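Local coordinates for protein homocysteine S-methyltransferase (PDB 5DMM) that catalyses methyl transfer from S-methylmethionine, or less efficiently S-adenosylmethionine, to homocysteine with the help of a zinc ion, yielding methionine, at residues A[21-26]-A[294-300]; A[51-56]-A[98-102]; A[56-60]-A[103-109]. One frame throughout, in Å; residues are numbered along the deposited sequence.

In the fold
From the N terminus the chain passes strand 17-18 and reaches 21-26, which contact 1 joins to 294-300 after strand 289-292, so that the first and last strands of the TIM barrel are linked through the loops that follow them, beside the zinc site. Contacts 2 and 3 are both nested inside that long loop. They pair successive halves of helix 48-61 with successive parts of helix 85-109, and their segments alternate along the chain as expected for two helices running the same way; L56 belongs to both. M23 packs on H55 of contact 2, and Y58 OH of helix 48-61 bonds to A22 O, connecting the helix pair to contact 1.

Contact 1. Residues A[21-26]-A[294-300]; sequences GAMATE and GCCRTTP. With ZN (zinc ion), chain B; BME (beta-mercaptoethanol), chain E.
G21 and G294 bring their backbones together with CA atoms 4.3 Å apart, where the loops after the first and last strands of the TIM barrel meet beside the zinc site. G21 CA points a C-H at G294 O, and the lack of a side chain matters, since a CB on either glycine would run into T298 OG1. Beyond G294 a type II beta turn from C295 to T298 curls over A22, and A22 CB rests 3.3 Å from C295 O. T298 OG1 lies between its own backbone N and carbonyl carbon (chi1 66°), from where it accepts A22 N at 3.1 Å (153° at the hydrogen) and donates to C295 O. C295 O also receives T298 N and is thus gripped twice, while the T298 hydroxyl ties the turn to A22. A second bond from 21-26 runs the same way: T25 OG1 donates to T298 O at 2.9 Å, tilted 24° from the carbonyl plane, while T25 CG2 lies against R297 CA. The E26 and P300 side chains approach from opposite directions, E26 OE2 lying 3.2 Å from P300 CD; E26 OE1 pairs with R30. T299 is the N-cap of helix 300-309. On the far side of the turn C295 SG binds zinc together with C229 and touches the bound homocysteine. C296 SG instead forms a 2.0 Å bond to S2 of beta-mercaptoethanol, probably from the crystallisation liquor.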
ATOM      1  N   GLY A  21      -7.404   6.085   0.578  1.00 17.13           N
ATOM      2  CA  GLY A  21      -8.343   4.979   0.566  1.00 14.80           C
ATOM      3  C   GLY A  21      -8.410   4.362  -0.817  1.00 17.27           C
ATOM      4  O   GLY A  21      -7.533   4.605  -1.649  1.00 18.90           O
ATOM      5  N   ALA A  22      -9.471   3.603  -1.081  1.00 17.78           N
ATOM      6  CA  ALA A  22      -9.578   2.871  -2.340  1.00 18.74           C
ATOM      7  C   ALA A  22      -9.664   3.792  -3.565  1.00 17.43           C
ATOM      8  O   ALA A  22     -10.291   4.852  -3.543  1.00 17.04           O
ATOM      9  CB  ALA A  22     -10.785   1.932  -2.300  1.00 21.48           C
ATOM     10  N   MET A  23      -9.035   3.344  -4.642  1.00 18.91           N
ATOM     11  CA  MET A  23      -9.023   4.037  -5.922  1.00 18.15           C
ATOM     12  C   MET A  23     -10.275   3.660  -6.712  1.00 23.69           C
ATOM     13  O   MET A  23     -10.930   4.519  -7.310  1.00 20.75           O
ATOM     14  CB  MET A  23      -7.727   3.670  -6.675  1.00 23.63           C
ATOM     15  CG  MET A  23      -7.611   4.080  -8.134  1.00 24.64           C
ATOM     16  SD  MET A  23      -7.665   5.861  -8.377  1.00 24.56           S
ATOM     17  CE  MET A  23      -6.146   6.438  -7.609  1.00 20.78           C
ATOM     18  N   ALA A  24     -10.621   2.375  -6.669  1.00 21.21           N
ATOM     19  CA  ALA A  24     -11.686   1.808  -7.506  1.00 29.32           C
ATOM     20  C   ALA A  24     -13.056   2.451  -7.301  1.00 29.64           C
ATOM     21  O   ALA A  24     -13.754   2.745  -8.276  1.00 27.04           O
ATOM     22  CB  ALA A  24     -11.787   0.310  -7.260  1.00 28.83           C
ATOM     23  N   THR A  25     -13.443   2.646  -6.038  1.00 26.17           N
ATOM     24  CA  THR A  25     -14.735   3.254  -5.707  1.00 29.43           C
ATOM     25  C   THR A  25     -14.913   4.586  -6.417  1.00 26.81           C
ATOM     26  O   THR A  25     -15.951   4.856  -7.024  1.00 23.01           O
ATOM     27  CB  THR A  25     -14.888   3.490  -4.186  1.00 30.17           C
ATOM     28  OG1 THR A  25     -13.729   4.174  -3.686  1.00 24.67           O
ATOM     29  CG2 THR A  25     -15.037   2.180  -3.450  1.00 29.46           C
ATOM     30  N   GLU A  26     -13.876   5.406  -6.339  1.00 24.93           N
ATOM     31  CA  GLU A  26     -13.901   6.751  -6.877  1.00 21.17           C
ATOM     32  C   GLU A  26     -13.896   6.758  -8.399  1.00 23.35           C
ATOM     33  O   GLU A  26     -14.563   7.581  -9.015  1.00 21.90           O
ATOM     34  CB  GLU A  26     -12.715   7.548  -6.335  1.00 25.55           C
ATOM     35  CG  GLU A  26     -13.005   8.210  -4.992  1.00 29.50           C
ATOM     36  CD  GLU A  26     -13.523   9.630  -5.153  1.00 28.26           C
ATOM     37  OE1 GLU A  26     -13.189  10.272  -6.177  1.00 30.36           O
ATOM     38  OE2 GLU A  26     -14.257  10.111  -4.264  1.00 24.42           O
ATOM     39  N   GLY A 294      -7.606   3.674   4.530  1.00 14.71           N
ATOM     40  CA  GLY A 294      -8.659   2.731   4.188  1.00 15.27           C
ATOM     41  C   GLY A 294      -8.287   1.835   3.027  1.00 13.32           C
ATOM     42  O   GLY A 294      -7.467   2.195   2.179  1.00 15.83           O
ATOM     43  N   CYS A 295      -8.903   0.662   2.980  1.00 14.68           N
ATOM     44  CA  CYS A 295      -8.695  -0.261   1.874  1.00 19.08           C
ATOM     45  C   CYS A 295     -10.010  -0.409   1.085  1.00 20.67           C
ATOM     46  O   CYS A 295     -10.635   0.593   0.727  1.00 17.19           O
ATOM     47  CB  CYS A 295      -8.178  -1.611   2.395  1.00 17.46           C
ATOM     48  SG  CYS A 295      -7.032  -2.501   1.280  1.00 29.10           S
ATOM     49  N   CYS A 296     -10.443  -1.641   0.846  1.00 19.58           N
ATOM     50  CA  CYS A 296     -11.558  -1.908  -0.072  1.00 24.68           C
ATOM     51  C   CYS A 296     -12.850  -1.221   0.332  1.00 24.46           C
ATOM     52  O   CYS A 296     -13.257  -1.260   1.495  1.00 23.63           O
ATOM     53  CB  CYS A 296     -11.804  -3.416  -0.197  1.00 30.21           C
ATOM     54  SG  CYS A 296     -10.604  -4.302  -1.232  1.00 46.35           S
ATOM     55  N   ARG A 297     -13.462  -0.567  -0.653  1.00 26.26           N
ATOM     56  CA  ARG A 297     -14.763   0.100  -0.531  1.00 27.70           C
ATOM     57  C   ARG A 297     -14.723   1.368   0.320  1.00 23.11           C
ATOM     58  O   ARG A 297     -15.758   1.986   0.572  1.00 25.41           O
ATOM     59  CB  ARG A 297     -15.817  -0.872   0.009  1.00 29.09           C
ATOM     60  CG  ARG A 297     -16.028  -2.075  -0.900  1.00 36.22           C
ATOM     61  CD  ARG A 297     -17.122  -2.991  -0.396  1.00 42.18           C
ATOM     62  NE  ARG A 297     -16.949  -3.329   1.012  1.00 47.73           N
ATOM     63  CZ  ARG A 297     -16.133  -4.274   1.470  1.00 44.46           C
ATOM     64  NH1 ARG A 297     -16.052  -4.496   2.776  1.00 44.48           N
ATOM     65  NH2 ARG A 297     -15.396  -4.991   0.630  1.00 40.14           N
ATOM     66  N   THR A 298     -13.532   1.777   0.747  1.00 18.12           N
ATOM     67  CA  THR A 298     -13.399   3.073   1.396  1.00 16.51           C
ATOM     68  C   THR A 298     -13.305   4.156   0.332  1.00 18.01           C
ATOM     69  O   THR A 298     -13.033   3.890  -0.842  1.00 19.58           O
ATOM     70  CB  THR A 298     -12.183   3.142   2.328  1.00 16.77           C
ATOM     71  OG1 THR A 298     -10.979   3.038   1.558  1.00 19.75           O
ATOM     72  CG2 THR A 298     -12.255   2.014   3.336  1.00 16.39           C
ATOM     73  N   THR A 299     -13.576   5.383   0.750  1.00 16.50           N
ATOM     74  CA  THR A 299     -13.634   6.514  -0.157  1.00 14.64           C
ATOM     75  C   THR A 299     -13.033   7.705   0.595  1.00 14.78           C
ATOM     76  O   THR A 299     -12.685   7.582   1.779  1.00 13.81           O
ATOM     77  CB  THR A 299     -15.096   6.823  -0.583  1.00 18.45           C
ATOM     78  OG1 THR A 299     -15.759   7.468   0.502  1.00 17.68           O
ATOM     79  CG2 THR A 299     -15.862   5.560  -0.945  1.00 16.33           C
ATOM     80  N   PRO A 300     -12.911   8.867  -0.068  1.00 14.77           N
ATOM     81  CA  PRO A 300     -12.410  10.033   0.672  1.00 15.65           C
ATOM     82  C   PRO A 300     -13.273  10.434   1.876  1.00 19.37           C
ATOM     83  O   PRO A 300     -12.802  11.212   2.720  1.00 18.00           O
ATOM     84  CB  PRO A 300     -12.421  11.132  -0.387  1.00 17.80           C
ATOM     85  CG  PRO A 300     -12.141  10.385  -1.675  1.00 16.84           C
ATOM     86  CD  PRO A 300     -12.912   9.098  -1.526  1.00 16.83           C
TER
HETATM   87 ZN    ZN B 501      -7.812  -4.102   0.366  0.57 51.12          ZN
HETATM   88  C1  BME E 504     -11.743  -1.603  -4.144  1.00 38.00           C
HETATM   89  C2  BME E 504     -11.590  -2.934  -3.419  1.00 30.56           C
HETATM   90  O1  BME E 504     -12.823  -0.867  -3.612  1.00 21.32           O
HETATM   91  S2  BME E 504      -9.911  -3.174  -2.776  1.00 62.55           S

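Contact 2. Residues A[51-56]-A[98-102]; sequences IREVHL and LARKA
A buried helix-helix contact, made by van der Waals packing and one CH-pi contact, joins A102 and L98 of helix 85-109 to the face of helix 48-61 that carries R52, H55 and L56. The short segments run in the same general direction, crossing at -47°, and their axes approach to 8.2 Å. The small A102 probably allows this closeness: its methyl group enters between R52, H55 and L56, with A102 CB 3.5 Å from R52 O and equally near H55 CB. H55 CG stands beside the backbone N (chi1 -72°), directing the imidazole to A99, whose CB sits over one face, 3.9 Å from the ring centroid and 16° off the normal, offset toward the CD2 and NE2 rim. M23 also packs on this histidine, and A99 in turn touches V118 of strand 117-122. In the TIM barrel these are helices of the outer layer, here side by side, with the short strand 65-67 between them in sequence. At the N-terminal end L98 forks: its CD1 meets I51 CG2 at 4.0 Å, the side chains crossing at about a right angle, while CD2 lies against R52 CB. I51 and L98 both continue onto L44 of helix 39-46. Of the R52 side chain, the aliphatic base does the touching, with R52 CG 3.7 Å from L98 O, before a bend at chi3 carries the guanidinium away.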
ATOM      1  N   ILE A  51      -7.385   9.140 -12.501  1.00 16.09           N
ATOM      2  CA  ILE A  51      -6.543   8.639 -11.407  1.00 17.50           C
ATOM      3  C   ILE A  51      -5.898   9.801 -10.647  1.00 15.30           C
ATOM      4  O   ILE A  51      -5.869   9.823  -9.405  1.00 15.07           O
ATOM      5  CB  ILE A  51      -5.466   7.672 -11.945  1.00 15.59           C
ATOM      6  CG1 ILE A  51      -6.122   6.360 -12.391  1.00 17.88           C
ATOM      7  CG2 ILE A  51      -4.395   7.393 -10.889  1.00 15.83           C
ATOM      8  CD1 ILE A  51      -5.127   5.371 -13.040  1.00 17.92           C
ATOM      9  N   ARG A  52      -5.387  10.771 -11.396  1.00 17.56           N
ATOM     10  CA  ARG A  52      -4.802  11.967 -10.801  1.00 15.69           C
ATOM     11  C   ARG A  52      -5.846  12.728  -9.974  1.00 18.33           C
ATOM     12  O   ARG A  52      -5.543  13.213  -8.877  1.00 19.19           O
ATOM     13  CB  ARG A  52      -4.222  12.866 -11.898  1.00 21.55           C
ATOM     14  CG  ARG A  52      -3.579  14.161 -11.429  1.00 20.83           C
ATOM     15  CD  ARG A  52      -3.656  15.207 -12.554  1.00 28.77           C
ATOM     16  NE  ARG A  52      -5.049  15.634 -12.748  1.00 37.51           N
ATOM     17  CZ  ARG A  52      -5.641  15.842 -13.926  1.00 41.25           C
ATOM     18  NH1 ARG A  52      -4.979  15.679 -15.065  1.00 41.49           N
ATOM     19  NH2 ARG A  52      -6.912  16.219 -13.962  1.00 42.96           N
ATOM     20  N   GLU A  53      -7.069  12.818 -10.497  1.00 19.09           N
ATOM     21  CA  GLU A  53      -8.155  13.497  -9.790  1.00 17.63           C
ATOM     22  C   GLU A  53      -8.475  12.803  -8.463  1.00 18.52           C
ATOM     23  O   GLU A  53      -8.727  13.457  -7.448  1.00 19.56           O
ATOM     24  CB  GLU A  53      -9.402  13.572 -10.677  1.00 21.72           C
ATOM     25  CG  GLU A  53      -9.283  14.616 -11.787  1.00 26.34           C
ATOM     26  CD  GLU A  53     -10.505  14.681 -12.706  1.00 34.42           C
ATOM     27  OE1 GLU A  53     -11.609  14.291 -12.266  1.00 43.64           O
ATOM     28  OE2 GLU A  53     -10.353  15.124 -13.873  1.00 34.94           O
ATOM     29  N   VAL A  54      -8.473  11.473  -8.465  1.00 16.56           N
ATOM     30  CA  VAL A  54      -8.766  10.746  -7.234  1.00 17.13           C
ATOM     31  C   VAL A  54      -7.665  10.957  -6.196  1.00 15.73           C
ATOM     32  O   VAL A  54      -7.956  11.129  -5.006  1.00 14.30           O
ATOM     33  CB  VAL A  54      -8.949   9.241  -7.490  1.00 16.44           C
ATOM     34  CG1 VAL A  54      -9.080   8.504  -6.152  1.00 17.73           C
ATOM     35  CG2 VAL A  54     -10.176   9.005  -8.360  1.00 17.30           C
ATOM     36  N   HIS A  55      -6.407  10.960  -6.636  1.00 15.00           N
ATOM     37  CA  HIS A  55      -5.312  11.239  -5.701  1.00 17.99           C
ATOM     38  C   HIS A  55      -5.491  12.642  -5.095  1.00 16.00           C
ATOM     39  O   HIS A  55      -5.317  12.854  -3.892  1.00 14.66           O
ATOM     40  CB  HIS A  55      -3.948  11.130  -6.391  1.00 17.43           C
ATOM     41  CG  HIS A  55      -3.528   9.727  -6.715  1.00 16.38           C
ATOM     42  ND1 HIS A  55      -3.518   8.715  -5.781  1.00 15.94           N
ATOM     43  CD2 HIS A  55      -3.074   9.179  -7.869  1.00 14.80           C
ATOM     44  CE1 HIS A  55      -3.080   7.601  -6.348  1.00 15.46           C
ATOM     45  NE2 HIS A  55      -2.800   7.858  -7.611  1.00 13.87           N
ATOM     46  N   LEU A  56      -5.861  13.601  -5.938  1.00 16.98           N
ATOM     47  CA  LEU A  56      -6.068  14.969  -5.469  1.00 17.25           C
ATOM     48  C   LEU A  56      -7.227  15.014  -4.470  1.00 18.91           C
ATOM     49  O   LEU A  56      -7.154  15.694  -3.444  1.00 17.44           O
ATOM     50  CB  LEU A  56      -6.334  15.906  -6.648  1.00 17.76           C
ATOM     51  CG  LEU A  56      -6.687  17.352  -6.288  1.00 20.45           C
ATOM     52  CD1 LEU A  56      -5.546  18.017  -5.517  1.00 20.84           C
ATOM     53  CD2 LEU A  56      -7.051  18.146  -7.549  1.00 20.03           C
ATOM     54  N   LEU A  98       1.357  10.304 -11.818  1.00 15.17           N
ATOM     55  CA  LEU A  98       0.024  10.883 -11.625  1.00 17.40           C
ATOM     56  C   LEU A  98      -0.198  11.263 -10.170  1.00 16.08           C
ATOM     57  O   LEU A  98      -0.841  12.272  -9.884  1.00 14.34           O
ATOM     58  CB  LEU A  98      -1.068   9.919 -12.082  1.00 15.64           C
ATOM     59  CG  LEU A  98      -1.118   9.651 -13.586  1.00 15.28           C
ATOM     60  CD1 LEU A  98      -2.022   8.464 -13.874  1.00 18.61           C
ATOM     61  CD2 LEU A  98      -1.634  10.906 -14.308  1.00 18.95           C
ATOM     62  N   ALA A  99       0.340  10.473  -9.246  1.00 14.82           N
ATOM     63  CA  ALA A  99       0.215  10.831  -7.836  1.00 16.11           C
ATOM     64  C   ALA A  99       1.082  12.051  -7.522  1.00 16.01           C
ATOM     65  O   ALA A  99       0.693  12.918  -6.730  1.00 16.55           O
ATOM     66  CB  ALA A  99       0.601   9.639  -6.924  1.00 14.21           C
ATOM     67  N   ARG A 100       2.262  12.117  -8.132  1.00 14.30           N
ATOM     68  CA  ARG A 100       3.143  13.259  -7.911  1.00 15.55           C
ATOM     69  C   ARG A 100       2.513  14.529  -8.494  1.00 18.09           C
ATOM     70  O   ARG A 100       2.634  15.610  -7.912  1.00 18.23           O
ATOM     71  CB  ARG A 100       4.525  13.005  -8.524  1.00 16.25           C
ATOM     72  CG  ARG A 100       5.295  11.855  -7.862  1.00 17.21           C
ATOM     73  CD  ARG A 100       6.634  11.646  -8.546  1.00 23.66           C
ATOM     74  NE  ARG A 100       7.454  12.843  -8.416  1.00 30.82           N
ATOM     75  CZ  ARG A 100       8.503  13.136  -9.176  1.00 37.64           C
ATOM     76  NH1 ARG A 100       8.878  12.319 -10.153  1.00 39.21           N
ATOM     77  NH2 ARG A 100       9.177  14.259  -8.956  1.00 40.07           N
ATOM     78  N   LYS A 101       1.838  14.389  -9.635  1.00 18.37           N
ATOM     79  CA  LYS A 101       1.138  15.521 -10.247  1.00 19.63           C
ATOM     80  C   LYS A 101       0.013  16.018  -9.349  1.00 22.02           C
ATOM     81  O   LYS A 101      -0.191  17.222  -9.229  1.00 23.36           O
ATOM     82  CB  LYS A 101       0.571  15.150 -11.621  1.00 17.62           C
ATOM     83  CG  LYS A 101       1.619  14.876 -12.703  1.00 28.27           C
ATOM     84  CD  LYS A 101       2.291  16.141 -13.195  1.00 31.65           C
ATOM     85  CE  LYS A 101       3.157  15.867 -14.424  1.00 40.87           C
ATOM     86  NZ  LYS A 101       2.375  15.279 -15.554  1.00 41.18           N
ATOM     87  N   ALA A 102      -0.717  15.094  -8.723  1.00 17.24           N
ATOM     88  CA  ALA A 102      -1.776  15.473  -7.788  1.00 17.60           C
ATOM     89  C   ALA A 102      -1.213  16.194  -6.555  1.00 16.99           C
ATOM     90  O   ALA A 102      -1.835  17.120  -6.028  1.00 16.46           O
ATOM     91  CB  ALA A 102      -2.581  14.251  -7.361  1.00 19.08           C
TER

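Contact 3. Residues A[56-60]-A[103-109]; sequences LDYYR and REAYLAE
Y106 presents one ring face to helix 48-61, and the backbone and CB of Y59 lie over it. Y59 CB is 4.2 Å from the ring centroid, a CH-pi contact, while Y59 O stands above the same face nearer the hydroxyl end, 3.7 Å from Y106 CZ. With CG opposite the backbone N (chi1 -172°), the Y106 ring extends across to the other helix. Y106 CB meets L56 CD1 at 3.7 Å, and R60 CG touches the ring at CE1. A water lies 3.0 Å from Y106 OH and donates to R60 O; N110 also bonds to the hydroxyl. An alanine in place of Y106 is likely to open a gap beside Y59 CB and R60 CG and to leave this bridging water without its phenolic partner. At the outer rim, the extended R60 chain reaches E109 in a salt bridge. R60 NH2 gives OE1 of E109 a 3.2 Å hydrogen bond, met on the syn side but 32° out of the carboxylate plane, and R60 NE adds weak bonds to both carboxylate oxygens. L56 CD2 lies over one face of this guanidinium. On the barrel side the Y59 ring crosses R103 at a slant, with Y59 CE2 3.8 Å from R103 CB. Farther out, Y59 OH bonds to L117 O at the start of strand 117-122, while the R103 guanidinium bonds to L116 O and forms a salt bridge with D163, just before strand 164-170. The arrangement is that of two neighbouring outer helices of a TIM barrel, following strands 17-18 and 65-67 in its beta/alpha order and here diverging at 40°.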
ATOM      1  N   LEU A  56      -5.861  13.601  -5.938  1.00 16.98           N
ATOM      2  CA  LEU A  56      -6.068  14.969  -5.469  1.00 17.25           C
ATOM      3  C   LEU A  56      -7.227  15.014  -4.470  1.00 18.91           C
ATOM      4  O   LEU A  56      -7.154  15.694  -3.444  1.00 17.44           O
ATOM      5  CB  LEU A  56      -6.334  15.906  -6.648  1.00 17.76           C
ATOM      6  CG  LEU A  56      -6.687  17.352  -6.288  1.00 20.45           C
ATOM      7  CD1 LEU A  56      -5.546  18.017  -5.517  1.00 20.84           C
ATOM      8  CD2 LEU A  56      -7.051  18.146  -7.549  1.00 20.03           C
ATOM      9  N   ASP A  57      -8.285  14.274  -4.779  1.00 15.91           N
ATOM     10  CA  ASP A  57      -9.435  14.113  -3.885  1.00 19.28           C
ATOM     11  C   ASP A  57      -9.030  13.650  -2.477  1.00 18.50           C
ATOM     12  O   ASP A  57      -9.512  14.164  -1.453  1.00 17.33           O
ATOM     13  CB  ASP A  57     -10.396  13.099  -4.503  1.00 20.56           C
ATOM     14  CG  ASP A  57     -11.825  13.316  -4.095  1.00 33.62           C
ATOM     15  OD1 ASP A  57     -12.074  13.711  -2.931  1.00 36.48           O
ATOM     16  OD2 ASP A  57     -12.707  13.079  -4.952  1.00 38.57           O
ATOM     17  N   TYR A  58      -8.147  12.661  -2.427  1.00 16.60           N
ATOM     18  CA  TYR A  58      -7.715  12.135  -1.136  1.00 17.15           C
ATOM     19  C   TYR A  58      -6.810  13.121  -0.396  1.00 17.40           C
ATOM     20  O   TYR A  58      -6.915  13.250   0.824  1.00 17.67           O
ATOM     21  CB  TYR A  58      -7.007  10.781  -1.308  1.00 15.29           C
ATOM     22  CG  TYR A  58      -7.974   9.614  -1.371  1.00 13.17           C
ATOM     23  CD1 TYR A  58      -8.736   9.268  -0.256  1.00 15.47           C
ATOM     24  CD2 TYR A  58      -8.118   8.850  -2.537  1.00 15.57           C
ATOM     25  CE1 TYR A  58      -9.611   8.216  -0.284  1.00 14.50           C
ATOM     26  CE2 TYR A  58      -9.011   7.776  -2.577  1.00 16.53           C
ATOM     27  CZ  TYR A  58      -9.762   7.481  -1.434  1.00 16.88           C
ATOM     28  OH  TYR A  58     -10.649   6.431  -1.406  1.00 14.54           O
ATOM     29  N   TYR A  59      -5.918  13.811  -1.104  1.00 18.28           N
ATOM     30  CA  TYR A  59      -5.099  14.820  -0.425  1.00 17.84           C
ATOM     31  C   TYR A  59      -6.002  15.918   0.165  1.00 20.27           C
ATOM     32  O   TYR A  59      -5.738  16.423   1.248  1.00 20.49           O
ATOM     33  CB  TYR A  59      -4.067  15.440  -1.369  1.00 18.77           C
ATOM     34  CG  TYR A  59      -2.819  14.614  -1.685  1.00 16.77           C
ATOM     35  CD1 TYR A  59      -2.041  14.034  -0.677  1.00 15.82           C
ATOM     36  CD2 TYR A  59      -2.399  14.461  -3.002  1.00 17.21           C
ATOM     37  CE1 TYR A  59      -0.885  13.306  -0.984  1.00 16.16           C
ATOM     38  CE2 TYR A  59      -1.241  13.739  -3.316  1.00 16.09           C
ATOM     39  CZ  TYR A  59      -0.495  13.162  -2.298  1.00 17.69           C
ATOM     40  OH  TYR A  59       0.640  12.449  -2.595  1.00 16.15           O
ATOM     41  N   ARG A  60      -7.069  16.272  -0.552  1.00 19.07           N
ATOM     42  CA  ARG A  60      -8.034  17.253  -0.062  1.00 23.88           C
ATOM     43  C   ARG A  60      -8.747  16.762   1.191  1.00 22.80           C
ATOM     44  O   ARG A  60      -9.020  17.544   2.100  1.00 24.70           O
ATOM     45  CB  ARG A  60      -9.068  17.593  -1.137  1.00 22.46           C
ATOM     46  CG  ARG A  60      -8.545  18.475  -2.243  1.00 27.89           C
ATOM     47  CD  ARG A  60      -9.644  18.797  -3.251  1.00 27.77           C
ATOM     48  NE  ARG A  60      -9.222  19.870  -4.140  1.00 29.96           N
ATOM     49  CZ  ARG A  60      -9.626  20.001  -5.394  1.00 31.56           C
ATOM     50  NH1 ARG A  60     -10.466  19.113  -5.915  1.00 35.92           N
ATOM     51  NH2 ARG A  60      -9.191  21.018  -6.127  1.00 36.25           N
ATOM     52  N   ARG A 103      -0.037  15.764  -6.105  1.00 19.59           N
ATOM     53  CA  ARG A 103       0.644  16.414  -4.991  1.00 18.91           C
ATOM     54  C   ARG A 103       1.071  17.838  -5.357  1.00 20.24           C
ATOM     55  O   ARG A 103       0.937  18.764  -4.548  1.00 21.21           O
ATOM     56  CB  ARG A 103       1.860  15.601  -4.552  1.00 18.40           C
ATOM     57  CG  ARG A 103       2.656  16.263  -3.425  1.00 20.70           C
ATOM     58  CD  ARG A 103       3.738  15.329  -2.874  1.00 16.92           C
ATOM     59  NE  ARG A 103       4.729  14.980  -3.889  1.00 19.84           N
ATOM     60  CZ  ARG A 103       5.668  14.053  -3.725  1.00 21.36           C
ATOM     61  NH1 ARG A 103       5.741  13.376  -2.582  1.00 16.79           N
ATOM     62  NH2 ARG A 103       6.526  13.797  -4.704  1.00 17.34           N
ATOM     63  N   GLU A 104       1.594  18.010  -6.570  1.00 20.08           N
ATOM     64  CA  GLU A 104       1.932  19.349  -7.057  1.00 22.76           C
ATOM     65  C   GLU A 104       0.689  20.239  -7.062  1.00 19.44           C
ATOM     66  O   GLU A 104       0.732  21.373  -6.585  1.00 20.56           O
ATOM     67  CB  GLU A 104       2.548  19.286  -8.461  1.00 22.79           C
ATOM     68  CG  GLU A 104       3.906  18.613  -8.503  1.00 26.63           C
ATOM     69  CD  GLU A 104       4.914  19.285  -7.591  1.00 29.85           C
ATOM     70  OE1 GLU A 104       5.314  20.427  -7.891  1.00 29.27           O
ATOM     71  OE2 GLU A 104       5.298  18.686  -6.565  1.00 28.13           O
ATOM     72  N   ALA A 105      -0.419  19.711  -7.588  1.00 19.14           N
ATOM     73  CA  ALA A 105      -1.683  20.445  -7.651  1.00 22.52           C
ATOM     74  C   ALA A 105      -2.208  20.852  -6.276  1.00 23.75           C
ATOM     75  O   ALA A 105      -2.673  21.978  -6.092  1.00 24.87           O
ATOM     76  CB  ALA A 105      -2.737  19.620  -8.380  1.00 22.38           C
ATOM     77  N   TYR A 106      -2.147  19.942  -5.310  1.00 20.48           N
ATOM     78  CA  TYR A 106      -2.678  20.250  -3.998  1.00 19.63           C
ATOM     79  C   TYR A 106      -1.799  21.279  -3.285  1.00 23.87           C
ATOM     80  O   TYR A 106      -2.305  22.170  -2.601  1.00 26.61           O
ATOM     81  CB  TYR A 106      -2.814  18.985  -3.142  1.00 22.38           C
ATOM     82  CG  TYR A 106      -3.536  19.295  -1.856  1.00 21.25           C
ATOM     83  CD1 TYR A 106      -4.830  19.807  -1.879  1.00 23.44           C
ATOM     84  CD2 TYR A 106      -2.915  19.134  -0.626  1.00 23.67           C
ATOM     85  CE1 TYR A 106      -5.491  20.118  -0.703  1.00 25.89           C
ATOM     86  CE2 TYR A 106      -3.578  19.449   0.553  1.00 22.26           C
ATOM     87  CZ  TYR A 106      -4.860  19.935   0.503  1.00 25.55           C
ATOM     88  OH  TYR A 106      -5.516  20.253   1.671  1.00 31.61           O
ATOM     89  N   LEU A 107      -0.485  21.162  -3.444  1.00 22.90           N
ATOM     90  CA  LEU A 107       0.436  22.062  -2.752  1.00 23.53           C
ATOM     91  C   LEU A 107       0.422  23.447  -3.377  1.00 23.11           C
ATOM     92  O   LEU A 107       0.791  24.423  -2.733  1.00 29.50           O
ATOM     93  CB  LEU A 107       1.860  21.496  -2.750  1.00 26.45           C
ATOM     94  CG  LEU A 107       2.061  20.281  -1.853  1.00 21.41           C
ATOM     95  CD1 LEU A 107       3.452  19.704  -2.030  1.00 27.08           C
ATOM     96  CD2 LEU A 107       1.808  20.640  -0.390  1.00 25.02           C
ATOM     97  N   ALA A 108      -0.005  23.535  -4.628  1.00 22.10           N
ATOM     98  CA  ALA A 108      -0.207  24.839  -5.248  1.00 26.96           C
ATOM     99  C   ALA A 108      -1.445  25.500  -4.622  1.00 29.07           C
ATOM    100  O   ALA A 108      -1.429  26.680  -4.265  1.00 30.59           O
ATOM    101  CB  ALA A 108      -0.356  24.700  -6.762  1.00 25.34           C
ATOM    102  N   GLU A 109      -2.507  24.710  -4.483  1.00 25.84           N
ATOM    103  CA  GLU A 109      -3.744  25.112  -3.814  1.00 24.21           C
ATOM    104  C   GLU A 109      -3.533  25.403  -2.325  1.00 28.48           C
ATOM    105  O   GLU A 109      -3.974  26.436  -1.822  1.00 27.98           O
ATOM    106  CB  GLU A 109      -4.792  24.009  -4.008  1.00 26.42           C
ATOM    107  CG  GLU A 109      -6.014  24.038  -3.107  1.00 32.95           C
ATOM    108  CD  GLU A 109      -6.929  22.841  -3.372  1.00 34.08           C
ATOM    109  OE1 GLU A 109      -6.769  22.202  -4.435  1.00 29.38           O
ATOM    110  OE2 GLU A 109      -7.795  22.534  -2.526  1.00 32.01           O
TER
HETATM  111  O   HOH W   1      -6.492  18.496   3.928  1.00 40.79           O